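Local coordinates for protein putative polyprenyl synthetase (Streptomyces coelicolor, PDB 3NF2) that probably makes isoprenoid diphosphates as a magnesium-dependent prenyltransferase, adding isopentenyl units to an allylic diphosphate, at residues A36-W41 against D107-V112; A7-G12 against R58-V63; S152-D157 against E180-G185; E175-E180 against K249-V254. All coordinates share one frame; numbering follows the deposited sequence.

Contact 1 (A36-W41 against D107-V112); sequences AYHFGW and DTVWKV
Y37 reaches across to D107 and carries most of this contact. In the isoprenoid synthase fold, the contact joins the end of helix 31-38 to the end of strand 106-107 and the start of the short helix 109-113. Y37 CB points toward the other segment, and with CG anti to the backbone N (chi1 174°) the ring continues alongside V109 to D107. The hydroxyl donates to the backbone carbonyl of D107, with Y37 OH 2.7 Å from D107 O. The donor stands above the carbonyl plane, 39° out of it. This is the tight part. V112 CG2 presses on the phenol end, 3.2 Å from Y37 OH, while V112 CG1 lies over one ring face. V109 CG2 meets the ring at its edge, 3.7 Å from Y37 CD2. R106 adds a cation-pi contact to the same ring and bonds to Y37 O. The H38 side is looser. There V109 CG2 touches H38 CB at 3.7 Å, and a water accepts from V109 N and lies 3.3 Å from H38 ND1. H38 NE2 is bonded to N88. The chemistry implies that one direct bond fixes the reach of the phenol, while the V109 and V112 methyls probably hold the ring from its edge and one face.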
loop_
_atom_site.group_PDB
_atom_site.type_symbol
_atom_site.label_atom_id
_atom_site.label_comp_id
_atom_site.label_asym_id
_atom_site.label_seq_id
_atom_site.Cartn_x
_atom_site.Cartn_y
_atom_site.Cartn_z
ATOM N N ALA A 36 6.066 14.191 -7.385
ATOM C CA ALA A 36 6.702 14.912 -8.500
ATOM C C ALA A 36 8.217 14.776 -8.443
ATOM O O ALA A 36 8.863 14.624 -9.478
ATOM C CB ALA A 36 6.296 16.397 -8.520
ATOM N N TYR A 37 8.773 14.822 -7.232
ATOM C CA TYR A 37 10.193 14.581 -7.064
ATOM C C TYR A 37 10.527 13.159 -7.488
ATOM O O TYR A 37 11.467 12.957 -8.249
ATOM C CB TYR A 37 10.685 14.831 -5.635
ATOM C CG TYR A 37 12.134 14.428 -5.499
ATOM C CD1 TYR A 37 13.146 15.256 -5.986
ATOM C CD2 TYR A 37 12.494 13.192 -4.948
ATOM C CE1 TYR A 37 14.480 14.884 -5.903
ATOM C CE2 TYR A 37 13.827 12.806 -4.863
ATOM C CZ TYR A 37 14.813 13.662 -5.346
ATOM O OH TYR A 37 16.135 13.309 -5.268
ATOM N N HIS A 38 9.751 12.185 -7.011
ATOM C CA HIS A 38 9.967 10.792 -7.398
ATOM C C HIS A 38 9.983 10.618 -8.917
ATOM O O HIS A 38 10.805 9.889 -9.459
ATOM C CB HIS A 38 8.896 9.861 -6.822
ATOM C CG HIS A 38 8.967 8.477 -7.386
ATOM N ND1 HIS A 38 10.031 7.635 -7.139
ATOM C CD2 HIS A 38 8.148 7.815 -8.238
ATOM C CE1 HIS A 38 9.847 6.499 -7.788
ATOM N NE2 HIS A 38 8.712 6.581 -8.461
ATOM N N PHE A 39 9.062 11.289 -9.590
ATOM C CA PHE A 39 8.940 11.168 -11.021
ATOM C C PHE A 39 9.919 12.050 -11.793
ATOM O O PHE A 39 9.954 11.984 -13.012
ATOM C CB PHE A 39 7.507 11.454 -11.443
ATOM C CG PHE A 39 6.573 10.296 -11.242
ATOM C CD1 PHE A 39 6.589 9.207 -12.122
ATOM C CD2 PHE A 39 5.677 10.288 -10.170
ATOM C CE1 PHE A 39 5.723 8.136 -11.940
ATOM C CE2 PHE A 39 4.807 9.217 -9.973
ATOM C CZ PHE A 39 4.821 8.144 -10.858
ATOM N N GLY A 40 10.712 12.862 -11.093
ATOM C CA GLY A 40 11.741 13.686 -11.734
ATOM C C GLY A 40 11.268 15.013 -12.326
ATOM O O GLY A 40 12.045 15.709 -13.000
ATOM N N TRP A 41 10.010 15.378 -12.070
ATOM C CA TRP A 41 9.455 16.637 -12.584
ATOM C C TRP A 41 9.942 17.877 -11.823
ATOM O O TRP A 41 9.940 18.991 -12.366
ATOM C CB TRP A 41 7.923 16.588 -12.640
ATOM C CG TRP A 41 7.400 15.376 -13.370
ATOM C CD1 TRP A 41 7.923 14.803 -14.502
ATOM C CD2 TRP A 41 6.251 14.596 -13.025
ATOM N NE1 TRP A 41 7.181 13.707 -14.865
ATOM C CE2 TRP A 41 6.146 13.557 -13.979
ATOM C CE3 TRP A 41 5.307 14.663 -11.992
ATOM C CZ2 TRP A 41 5.129 12.596 -13.936
ATOM C CZ3 TRP A 41 4.289 13.705 -11.952
ATOM C CH2 TRP A 41 4.215 12.687 -12.913
ATOM N N ASP A 107 19.057 11.067 -5.938
ATOM C CA ASP A 107 18.632 10.669 -4.592
ATOM C C ASP A 107 17.195 10.136 -4.563
ATOM O O ASP A 107 16.310 10.658 -5.240
ATOM C CB ASP A 107 18.766 11.837 -3.617
ATOM C CG ASP A 107 20.191 12.056 -3.154
ATOM O OD1 ASP A 107 21.053 11.182 -3.403
ATOM O OD2 ASP A 107 20.445 13.111 -2.532
ATOM N N THR A 108 16.984 9.073 -3.803
ATOM C CA THR A 108 15.654 8.515 -3.636
ATOM C C THR A 108 14.805 9.399 -2.720
ATOM O O THR A 108 15.336 10.197 -1.924
ATOM C CB THR A 108 15.711 7.100 -3.067
ATOM O OG1 THR A 108 16.493 7.105 -1.868
ATOM C CG2 THR A 108 16.325 6.139 -4.090
ATOM N N VAL A 109 13.485 9.255 -2.844
ATOM C CA VAL A 109 12.541 10.031 -2.042
ATOM C C VAL A 109 12.834 9.960 -0.554
ATOM O O VAL A 109 12.825 10.987 0.115
ATOM C CB VAL A 109 11.075 9.646 -2.338
ATOM C CG1 VAL A 109 10.164 10.041 -1.201
ATOM C CG2 VAL A 109 10.622 10.321 -3.617
ATOM N N TRP A 110 13.148 8.772 -0.047
ATOM C CA TRP A 110 13.369 8.634 1.394
ATOM C C TRP A 110 14.581 9.445 1.884
ATOM O O TRP A 110 14.535 10.019 2.964
ATOM C CB TRP A 110 13.406 7.161 1.842
ATOM C CG TRP A 110 14.632 6.403 1.437
ATOM C CD1 TRP A 110 14.766 5.588 0.349
ATOM C CD2 TRP A 110 15.894 6.365 2.128
ATOM N NE1 TRP A 110 16.031 5.054 0.311
ATOM C CE2 TRP A 110 16.746 5.515 1.387
ATOM C CE3 TRP A 110 16.389 6.976 3.294
ATOM C CZ2 TRP A 110 18.072 5.262 1.770
ATOM C CZ3 TRP A 110 17.709 6.723 3.677
ATOM C CH2 TRP A 110 18.534 5.875 2.913
ATOM N N LYS A 111 15.639 9.500 1.074
ATOM C CA LYS A 111 16.816 10.328 1.353
ATOM C C LYS A 111 16.521 11.832 1.378
ATOM O O LYS A 111 17.033 12.566 2.227
ATOM C CB LYS A 111 17.929 10.035 0.343
ATOM C CG LYS A 111 19.159 9.377 0.946
ATOM C CD LYS A 111 20.246 10.407 1.253
ATOM C CE LYS A 111 21.340 9.815 2.131
ATOM N NZ LYS A 111 22.609 10.595 2.051
ATOM N N VAL A 112 15.690 12.286 0.450
ATOM C CA VAL A 112 15.390 13.703 0.323
ATOM C C VAL A 112 14.299 14.128 1.298
ATOM O O VAL A 112 14.463 15.094 2.043
ATOM C CB VAL A 112 14.999 14.054 -1.135
ATOM C CG1 VAL A 112 14.776 15.542 -1.312
ATOM C CG2 VAL A 112 16.080 13.608 -2.055
HETATM O O HOH W 1 12.752 8.047 -5.362
#

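Contact 2 (A7-G12 against R58-V63); sequences ALLERG and RPALAV. With SO4 (sulfate ion), chain B.
G12 and A60 meet at a near-perpendicular helix crossing in the all-alpha isoprenoid synthase fold, where helix 5-25 lies across helix 57-67. The short segments cross at 88°, with axes 7.5 Å apart. G12 CA sits 3.8 Å from A60 N, and a side chain on the glycine would run into the P59-A60 backbone. A60 CB packs 3.4 Å from L8 O. P59 CB lies 3.5 Å from G12 O. R11 CD passes 4.1 Å from V63 CG2, and the R11 guanidinium goes on to a salt bridge with E67. R58 points away from this crossing, into what is probably the isopentenyl diphosphate site, as in related synthases. A sulfate, probably from the crystallisation liquor, sits at the guanidinium edge, near its plane, and may mimic a diphosphate group. R58 NH2 is 2.7 Å from sulfate O1, and R58 NH1 is 3.1 Å from sulfate O4, a fairly straight bond (160°). R104 and K55 N also bind this anion, and E84 holds R58 NE. A leucine in place of R58 would probably leave both sulfate oxygens without these donors and E84 without its salt-bridge mate. On the flank opposite R11 and V63, L9 CD2 touches A60 CB at 4.2 Å.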
loop_
_atom_site.group_PDB
_atom_site.type_symbol
_atom_site.label_atom_id
_atom_site.label_comp_id
_atom_site.label_asym_id
_atom_site.label_seq_id
_atom_site.Cartn_x
_atom_site.Cartn_y
_atom_site.Cartn_z
ATOM N N ALA A 7 8.202 3.629 -32.266
ATOM C CA ALA A 7 6.933 4.318 -32.488
ATOM C C ALA A 7 5.884 3.892 -31.464
ATOM O O ALA A 7 5.079 4.711 -31.020
ATOM C CB ALA A 7 6.428 4.068 -33.902
ATOM N N LEU A 8 5.900 2.612 -31.100
ATOM C CA LEU A 8 4.978 2.075 -30.099
ATOM C C LEU A 8 5.320 2.541 -28.682
ATOM O O LEU A 8 4.420 2.830 -27.891
ATOM C CB LEU A 8 4.946 0.544 -30.143
ATOM C CG LEU A 8 4.358 -0.150 -31.370
ATOM C CD1 LEU A 8 4.489 -1.652 -31.208
ATOM C CD2 LEU A 8 2.904 0.246 -31.594
ATOM N N LEU A 9 6.617 2.598 -28.371
ATOM C CA LEU A 9 7.092 3.073 -27.069
ATOM C C LEU A 9 6.758 4.551 -26.861
ATOM O O LEU A 9 6.383 4.954 -25.759
ATOM C CB LEU A 9 8.601 2.839 -26.909
ATOM C CG LEU A 9 9.165 1.413 -26.962
ATOM C CD1 LEU A 9 10.673 1.446 -26.760
ATOM C CD2 LEU A 9 8.514 0.485 -25.938
ATOM N N GLU A 10 6.900 5.335 -27.932
ATOM C CA GLU A 10 6.453 6.724 -27.987
ATOM C C GLU A 10 4.938 6.823 -27.783
ATOM O O GLU A 10 4.465 7.623 -26.975
ATOM C CB GLU A 10 6.853 7.342 -29.338
ATOM C CG GLU A 10 6.135 8.645 -29.721
ATOM C CD GLU A 10 6.828 9.902 -29.203
ATOM O OE1 GLU A 10 7.252 9.934 -28.023
ATOM O OE2 GLU A 10 6.935 10.872 -29.986
ATOM N N ARG A 11 4.198 5.989 -28.514
ATOM C CA ARG A 11 2.738 5.921 -28.436
ATOM C C ARG A 11 2.228 5.699 -27.008
ATOM O O ARG A 11 1.286 6.364 -26.580
ATOM C CB ARG A 11 2.226 4.810 -29.357
ATOM C CG ARG A 11 0.727 4.729 -29.528
ATOM C CD ARG A 11 0.332 3.285 -29.744
ATOM N NE ARG A 11 -0.820 3.156 -30.627
ATOM C CZ ARG A 11 -1.415 2.004 -30.927
ATOM N NH1 ARG A 11 -0.974 0.863 -30.409
ATOM N NH2 ARG A 11 -2.455 1.997 -31.750
ATOM N N GLY A 12 2.863 4.778 -26.282
ATOM C CA GLY A 12 2.489 4.463 -24.903
ATOM C C GLY A 12 2.847 5.555 -23.908
ATOM O O GLY A 12 2.066 5.847 -22.997
ATOM N N ARG A 58 5.823 -1.154 -20.513
ATOM C CA ARG A 58 4.506 -1.425 -19.911
ATOM C C ARG A 58 3.328 -0.584 -20.476
ATOM O O ARG A 58 2.273 -1.159 -20.812
ATOM C CB ARG A 58 4.551 -1.363 -18.370
ATOM C CG ARG A 58 5.541 -2.309 -17.695
ATOM C CD ARG A 58 5.741 -1.952 -16.209
ATOM N NE ARG A 58 6.144 -0.559 -16.048
ATOM C CZ ARG A 58 7.393 -0.144 -15.857
ATOM N NH1 ARG A 58 8.390 -1.011 -15.754
ATOM N NH2 ARG A 58 7.644 1.153 -15.752
ATOM N N PRO A 59 3.488 0.762 -20.573
ATOM C CA PRO A 59 2.390 1.523 -21.182
ATOM C C PRO A 59 2.098 1.132 -22.638
ATOM O O PRO A 59 0.925 0.935 -22.997
ATOM C CB PRO A 59 2.862 2.984 -21.098
ATOM C CG PRO A 59 4.267 2.950 -20.612
ATOM C CD PRO A 59 4.478 1.654 -19.934
ATOM N N ALA A 60 3.151 0.996 -23.447
ATOM C CA ALA A 60 3.014 0.539 -24.836
ATOM C C ALA A 60 2.258 -0.782 -24.909
ATOM O O ALA A 60 1.414 -0.968 -25.766
ATOM C CB ALA A 60 4.386 0.398 -25.507
ATOM N N LEU A 61 2.557 -1.677 -23.977
ATOM C CA LEU A 61 1.951 -2.991 -23.919
ATOM C C LEU A 61 0.459 -2.892 -23.615
ATOM O O LEU A 61 -0.352 -3.543 -24.268
ATOM C CB LEU A 61 2.670 -3.813 -22.849
ATOM C CG LEU A 61 3.149 -5.251 -23.045
ATOM C CD1 LEU A 61 3.198 -5.688 -24.492
ATOM C CD2 LEU A 61 4.524 -5.391 -22.411
ATOM N N ALA A 62 0.103 -2.059 -22.637
ATOM C CA ALA A 62 -1.293 -1.919 -22.202
ATOM C C ALA A 62 -2.215 -1.311 -23.258
ATOM O O ALA A 62 -3.376 -1.716 -23.365
ATOM C CB ALA A 62 -1.376 -1.135 -20.906
ATOM N N VAL A 63 -1.703 -0.347 -24.025
ATOM C CA VAL A 63 -2.499 0.242 -25.108
ATOM C C VAL A 63 -2.643 -0.754 -26.254
ATOM O O VAL A 63 -3.719 -0.857 -26.844
ATOM C CB VAL A 63 -2.007 1.658 -25.584
ATOM C CG1 VAL A 63 -2.127 2.677 -24.457
ATOM C CG2 VAL A 63 -0.585 1.642 -26.122
HETATM S S SO4 B . 11.266 1.923 -15.672
HETATM O O1 SO4 B . 9.972 2.588 -15.825
HETATM O O2 SO4 B . 12.178 2.450 -16.685
HETATM O O3 SO4 B . 11.775 2.195 -14.323
HETATM O O4 SO4 B . 11.145 0.471 -15.858
#

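Contact 3 (S152-D157 against E180-G185). With SO4 (sulfate ion), chain D.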
loop_
_atom_site.group_PDB
_atom_site.type_symbol
_atom_site.label_atom_id
_atom_site.label_comp_id
_atom_site.label_asym_id
_atom_site.label_seq_id
_atom_site.Cartn_x
_atom_site.Cartn_y
_atom_site.Cartn_z
ATOM N N SER A 152 0.100 -7.071 -8.029
ATOM C CA SER A 152 0.598 -6.276 -6.920
ATOM C C SER A 152 0.927 -7.175 -5.743
ATOM O O SER A 152 1.949 -6.972 -5.095
ATOM C CB SER A 152 -0.413 -5.202 -6.524
ATOM O OG SER A 152 -1.567 -5.809 -5.979
ATOM N N ARG A 153 0.083 -8.179 -5.489
ATOM C CA ARG A 153 0.342 -9.172 -4.429
ATOM C C ARG A 153 1.622 -9.925 -4.755
ATOM O O ARG A 153 2.419 -10.260 -3.862
ATOM C CB ARG A 153 -0.816 -10.171 -4.271
ATOM C CG ARG A 153 -2.166 -9.551 -3.878
ATOM C CD ARG A 153 -2.958 -10.346 -2.838
ATOM N NE ARG A 153 -2.979 -11.787 -3.090
ATOM C CZ ARG A 153 -2.602 -12.718 -2.211
ATOM N NH1 ARG A 153 -2.177 -12.374 -1.001
ATOM N NH2 ARG A 153 -2.663 -14.003 -2.543
ATOM N N SER A 154 1.825 -10.151 -6.052
ATOM C CA SER A 154 3.000 -10.832 -6.561
ATOM C C SER A 154 4.288 -10.050 -6.360
ATOM O O SER A 154 5.264 -10.615 -5.901
ATOM C CB SER A 154 2.813 -11.177 -8.034
ATOM O OG SER A 154 1.946 -12.285 -8.168
ATOM N N LEU A 155 4.288 -8.764 -6.703
ATOM C CA LEU A 155 5.433 -7.874 -6.468
ATOM C C LEU A 155 5.808 -7.794 -4.984
ATOM O O LEU A 155 6.991 -7.711 -4.635
ATOM C CB LEU A 155 5.090 -6.460 -6.943
ATOM C CG LEU A 155 5.124 -6.126 -8.436
ATOM C CD1 LEU A 155 4.274 -4.890 -8.675
ATOM C CD2 LEU A 155 6.561 -5.869 -8.882
ATOM N N ILE A 156 4.791 -7.782 -4.119
ATOM C CA ILE A 156 4.998 -7.803 -2.669
ATOM C C ILE A 156 5.666 -9.127 -2.269
ATOM O O ILE A 156 6.649 -9.119 -1.509
ATOM C CB ILE A 156 3.667 -7.552 -1.897
ATOM C CG1 ILE A 156 3.179 -6.116 -2.123
ATOM C CG2 ILE A 156 3.838 -7.800 -0.417
ATOM C CD1 ILE A 156 1.669 -5.960 -1.990
ATOM N N ASP A 157 5.170 -10.237 -2.832
ATOM C CA ASP A 157 5.766 -11.573 -2.644
ATOM C C ASP A 157 7.220 -11.602 -3.058
ATOM O O ASP A 157 8.054 -12.162 -2.344
ATOM C CB ASP A 157 5.034 -12.649 -3.449
ATOM C CG ASP A 157 3.696 -13.038 -2.848
ATOM O OD1 ASP A 157 2.954 -13.793 -3.521
ATOM O OD2 ASP A 157 3.385 -12.589 -1.723
ATOM N N GLU A 180 12.090 -13.610 -9.655
ATOM C CA GLU A 180 12.133 -12.732 -10.820
ATOM C C GLU A 180 10.800 -12.688 -11.548
ATOM O O GLU A 180 10.442 -11.659 -12.104
ATOM C CB GLU A 180 13.295 -13.104 -11.751
ATOM C CG GLU A 180 14.634 -12.636 -11.166
ATOM C CD GLU A 180 15.802 -12.816 -12.104
ATOM O OE1 GLU A 180 16.917 -12.440 -11.709
ATOM O OE2 GLU A 180 15.612 -13.311 -13.233
ATOM N N GLY A 181 10.065 -13.800 -11.499
ATOM C CA GLY A 181 8.710 -13.875 -12.022
ATOM C C GLY A 181 7.774 -12.987 -11.234
ATOM O O GLY A 181 6.908 -12.334 -11.802
ATOM N N ASN A 182 7.915 -12.991 -9.929
ATOM C CA ASN A 182 7.148 -12.097 -9.108
ATOM C C ASN A 182 7.513 -10.642 -9.314
ATOM O O ASN A 182 6.673 -9.809 -9.458
ATOM C CB ASN A 182 7.309 -12.461 -7.643
ATOM C CG ASN A 182 6.456 -13.614 -7.228
ATOM O OD1 ASN A 182 5.381 -13.824 -7.741
ATOM N ND2 ASN A 182 6.931 -14.360 -6.290
ATOM N N LYS A 183 8.796 -10.368 -9.328
ATOM C CA LYS A 183 9.315 -9.029 -9.461
ATOM C C LYS A 183 9.103 -8.366 -10.789
ATOM O O LYS A 183 8.855 -7.199 -10.863
ATOM C CB LYS A 183 10.795 -8.988 -9.136
ATOM C CG LYS A 183 11.143 -8.954 -7.693
ATOM C CD LYS A 183 12.577 -8.564 -7.521
ATOM C CE LYS A 183 13.130 -8.920 -6.165
ATOM N NZ LYS A 183 14.598 -8.731 -6.065
ATOM N N THR A 184 9.265 -9.106 -11.856
ATOM C CA THR A 184 9.198 -8.482 -13.136
ATOM C C THR A 184 8.118 -9.046 -13.974
ATOM O O THR A 184 7.416 -8.341 -14.608
ATOM C CB THR A 184 10.514 -8.584 -13.846
ATOM O OG1 THR A 184 11.479 -7.909 -13.069
ATOM C CG2 THR A 184 10.445 -7.924 -15.150
ATOM N N GLY A 185 7.989 -10.345 -13.942
ATOM C CA GLY A 185 7.019 -11.014 -14.755
ATOM C C GLY A 185 5.570 -10.708 -14.509
ATOM O O GLY A 185 4.830 -10.551 -15.427
HETATM S S SO4 D . 16.090 -5.578 -6.400
HETATM O O1 SO4 D . 14.770 -5.789 -5.813
HETATM O O2 SO4 D . 15.999 -4.581 -7.465
HETATM O O3 SO4 D . 17.012 -5.107 -5.367
HETATM O O4 SO4 D . 16.585 -6.836 -6.952
#
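N182 lies against S154 and D157 in the isoprenoid synthase fold, where segments 152-157 and 180-185, on helices 139-165 and 173-198, run at 128° to each other. The segment axes come within 7.3 Å. N182 CB points at the other helix and sits 3.3 Å from S154 O. Its chi1 of -80° puts CG anti to the carbonyl carbon, and the amide then lies along helix 152-157. N182 OD1 faces S154 CB at 3.7 Å, and N182 ND2 lies 3.8 Å from D157 CB. These are van der Waals contacts. N182 ND2 bonds to Q161, and S154 OG turns back to K150 O. Replacing N182 by an alanine would probably leave Q161 without its amide partner and open a gap beside D157 CB. L155 starts out pointing away, but its chi1 of -78° swings the fork back, and L155 CD2 lies 3.3 Å from K183 O. On the far face of helix 139-165, R153 forms a salt bridge with E131 of the second subunit. K183 extends beyond CG to a salt bridge with D162 and to a sulfate. It is probably a diphosphate-binding lysine of the allylic site, as in related synthases. K183 NZ is 2.9 Å from sulfate O4 and 3.0 Å from sulfate O1.

Contact 4 (E175-E180 against K249-V254); sequences ECLEME and KSLPVV
L251 is wedged among C176, L177 and E180. Its CB sets off across the face of helix 175-180 rather than straight at it. Chi1 is -91°, well off a staggered position, and this turn brings the fork of the side chain onto the helix. L251 CG is the first atom to meet two partners: E180 OE2 at 3.5 Å and C176 SG at 3.9 Å. From there the branches part. L251 CD1 goes to the carboxylate and lies 3.2 Å from E180 OE2. L251 CD2 goes to the sulfur and lies 3.8 Å from C176 SG. L251 CD2 also meets L177 CD2 at 4.1 Å, where the two leucines cross at about a right angle. W303 and T304 of helix 300-319 also pack on L251. This is the part of the isoprenoid synthase fold where the start of helix 251-259 rests on helix 173-198. L251 N is bonded to the carboxylate of D225, which belongs to helix 203-230 and is probably part of the second aspartate-rich motif of this family. S250 occupies the N-cap position, but its hydroxyl makes no capping bond. C176 SG, anti to its own amide nitrogen, lies 3.6 Å from K249 O and 4.2 Å from V254 CG2. The E180 chain is extended beyond CG, and the E180 and L251 side chains cross obliquely. E180 OE1 lies close to the like-charged D225 OD2.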
loop_
_atom_site.group_PDB
_atom_site.type_symbol
_atom_site.label_atom_id
_atom_site.label_comp_id
_atom_site.label_asym_id
_atom_site.label_seq_id
_atom_site.Cartn_x
_atom_site.Cartn_y
_atom_site.Cartn_z
ATOM N N GLU A 175 14.577 -20.682 -6.944
ATOM C CA GLU A 175 14.213 -19.578 -6.060
ATOM C C GLU A 175 14.368 -18.230 -6.752
ATOM O O GLU A 175 13.565 -17.314 -6.543
ATOM C CB GLU A 175 15.073 -19.603 -4.798
ATOM C CG GLU A 175 14.653 -20.643 -3.769
ATOM C CD GLU A 175 15.684 -20.840 -2.663
ATOM O OE1 GLU A 175 16.849 -20.415 -2.818
ATOM O OE2 GLU A 175 15.327 -21.433 -1.630
ATOM N N CYS A 176 15.411 -18.117 -7.570
ATOM C CA CYS A 176 15.673 -16.896 -8.311
ATOM C C CYS A 176 14.607 -16.682 -9.386
ATOM O O CYS A 176 14.144 -15.560 -9.586
ATOM C CB CYS A 176 17.058 -16.954 -8.939
ATOM S SG CYS A 176 17.642 -15.398 -9.594
ATOM N N LEU A 177 14.211 -17.771 -10.045
ATOM C CA LEU A 177 13.232 -17.730 -11.121
ATOM C C LEU A 177 11.881 -17.286 -10.621
ATOM O O LEU A 177 11.273 -16.392 -11.214
ATOM C CB LEU A 177 13.107 -19.092 -11.819
ATOM C CG LEU A 177 14.215 -19.488 -12.801
ATOM C CD1 LEU A 177 13.975 -20.893 -13.367
ATOM C CD2 LEU A 177 14.367 -18.469 -13.926
ATOM N N GLU A 178 11.409 -17.888 -9.529
ATOM C CA GLU A 178 10.109 -17.488 -9.001
ATOM C C GLU A 178 10.121 -16.068 -8.426
ATOM O O GLU A 178 9.124 -15.361 -8.533
ATOM C CB GLU A 178 9.510 -18.526 -8.035
ATOM C CG GLU A 178 10.108 -18.559 -6.652
ATOM C CD GLU A 178 9.137 -19.068 -5.588
ATOM O OE1 GLU A 178 9.573 -19.856 -4.720
ATOM O OE2 GLU A 178 7.944 -18.687 -5.618
ATOM N N MET A 179 11.256 -15.646 -7.865
ATOM C CA MET A 179 11.426 -14.262 -7.415
ATOM C C MET A 179 11.371 -13.285 -8.589
ATOM O O MET A 179 10.686 -12.259 -8.532
ATOM C CB MET A 179 12.739 -14.084 -6.637
ATOM C CG MET A 179 13.005 -12.654 -6.179
ATOM S SD MET A 179 14.293 -12.529 -4.901
ATOM C CE MET A 179 15.745 -12.282 -5.923
ATOM N N GLU A 180 12.090 -13.610 -9.655
ATOM C CA GLU A 180 12.133 -12.732 -10.820
ATOM C C GLU A 180 10.800 -12.688 -11.548
ATOM O O GLU A 180 10.442 -11.659 -12.104
ATOM C CB GLU A 180 13.295 -13.104 -11.751
ATOM C CG GLU A 180 14.634 -12.636 -11.166
ATOM C CD GLU A 180 15.802 -12.816 -12.104
ATOM O OE1 GLU A 180 16.917 -12.440 -11.709
ATOM O OE2 GLU A 180 15.612 -13.311 -13.233
ATOM N N LYS A 249 22.141 -11.321 -6.342
ATOM C CA LYS A 249 22.123 -12.671 -6.783
ATOM C C LYS A 249 21.223 -12.836 -7.980
ATOM O O LYS A 249 20.164 -13.391 -7.893
ATOM C CB LYS A 249 21.761 -13.572 -5.637
ATOM C CG LYS A 249 22.820 -13.544 -4.569
ATOM C CD LYS A 249 23.081 -14.913 -3.980
ATOM C CE LYS A 249 24.473 -15.011 -3.445
ATOM N NZ LYS A 249 24.793 -13.834 -2.660
ATOM N N SER A 250 21.684 -12.350 -9.110
ATOM C CA SER A 250 20.968 -12.428 -10.364
ATOM C C SER A 250 21.164 -13.768 -10.954
ATOM O O SER A 250 21.948 -14.532 -10.480
ATOM C CB SER A 250 21.468 -11.385 -11.320
ATOM O OG SER A 250 22.851 -11.296 -11.216
ATOM N N LEU A 251 20.453 -14.034 -12.019
ATOM C CA LEU A 251 20.456 -15.335 -12.609
ATOM C C LEU A 251 21.831 -15.804 -13.030
ATOM O O LEU A 251 22.148 -16.931 -12.815
ATOM C CB LEU A 251 19.544 -15.346 -13.802
ATOM C CG LEU A 251 18.131 -15.739 -13.460
ATOM C CD1 LEU A 251 17.272 -15.630 -14.646
ATOM C CD2 LEU A 251 18.100 -17.101 -12.939
ATOM N N PRO A 252 22.660 -14.973 -13.620
ATOM C CA PRO A 252 23.986 -15.519 -13.950
ATOM C C PRO A 252 24.774 -15.971 -12.712
ATOM O O PRO A 252 25.369 -17.059 -12.724
ATOM C CB PRO A 252 24.709 -14.352 -14.637
ATOM C CG PRO A 252 23.683 -13.350 -14.961
ATOM C CD PRO A 252 22.502 -13.579 -14.082
ATOM N N VAL A 253 24.748 -15.149 -11.662
ATOM C CA VAL A 253 25.424 -15.443 -10.391
ATOM C C VAL A 253 24.938 -16.764 -9.831
ATOM O O VAL A 253 25.725 -17.662 -9.529
ATOM C CB VAL A 253 25.143 -14.344 -9.349
ATOM C CG1 VAL A 253 25.851 -14.646 -8.032
ATOM C CG2 VAL A 253 25.575 -13.000 -9.876
ATOM N N VAL A 254 23.621 -16.873 -9.723
ATOM C CA VAL A 254 22.971 -18.051 -9.171
ATOM C C VAL A 254 23.205 -19.310 -10.010
ATOM O O VAL A 254 23.538 -20.371 -9.465
ATOM C CB VAL A 254 21.475 -17.774 -8.979
ATOM C CG1 VAL A 254 20.759 -19.014 -8.591
ATOM C CG2 VAL A 254 21.276 -16.697 -7.903
#

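Contacts 3 and 4 share E180 and helix 173-198, and their centres are about 13 Å apart. Contacts 2 and 4 lie on opposite sides of the chain's centre, with their own centres about 28 Å apart. Contact 1 is separate, its centre about 24 Å from that of contact 2 and about 23 Å from that of contact 3. Helix 77-98 touches contacts 1, 2 and 3; it carries D95, probably of the first aspartate-rich motif. The sulfates of contacts 2 and 3 probably mark two anion sites of the active pocket, as in related synthases. D225, beside contact 4, lies near E180 and probably belongs to the metal-binding end of that pocket.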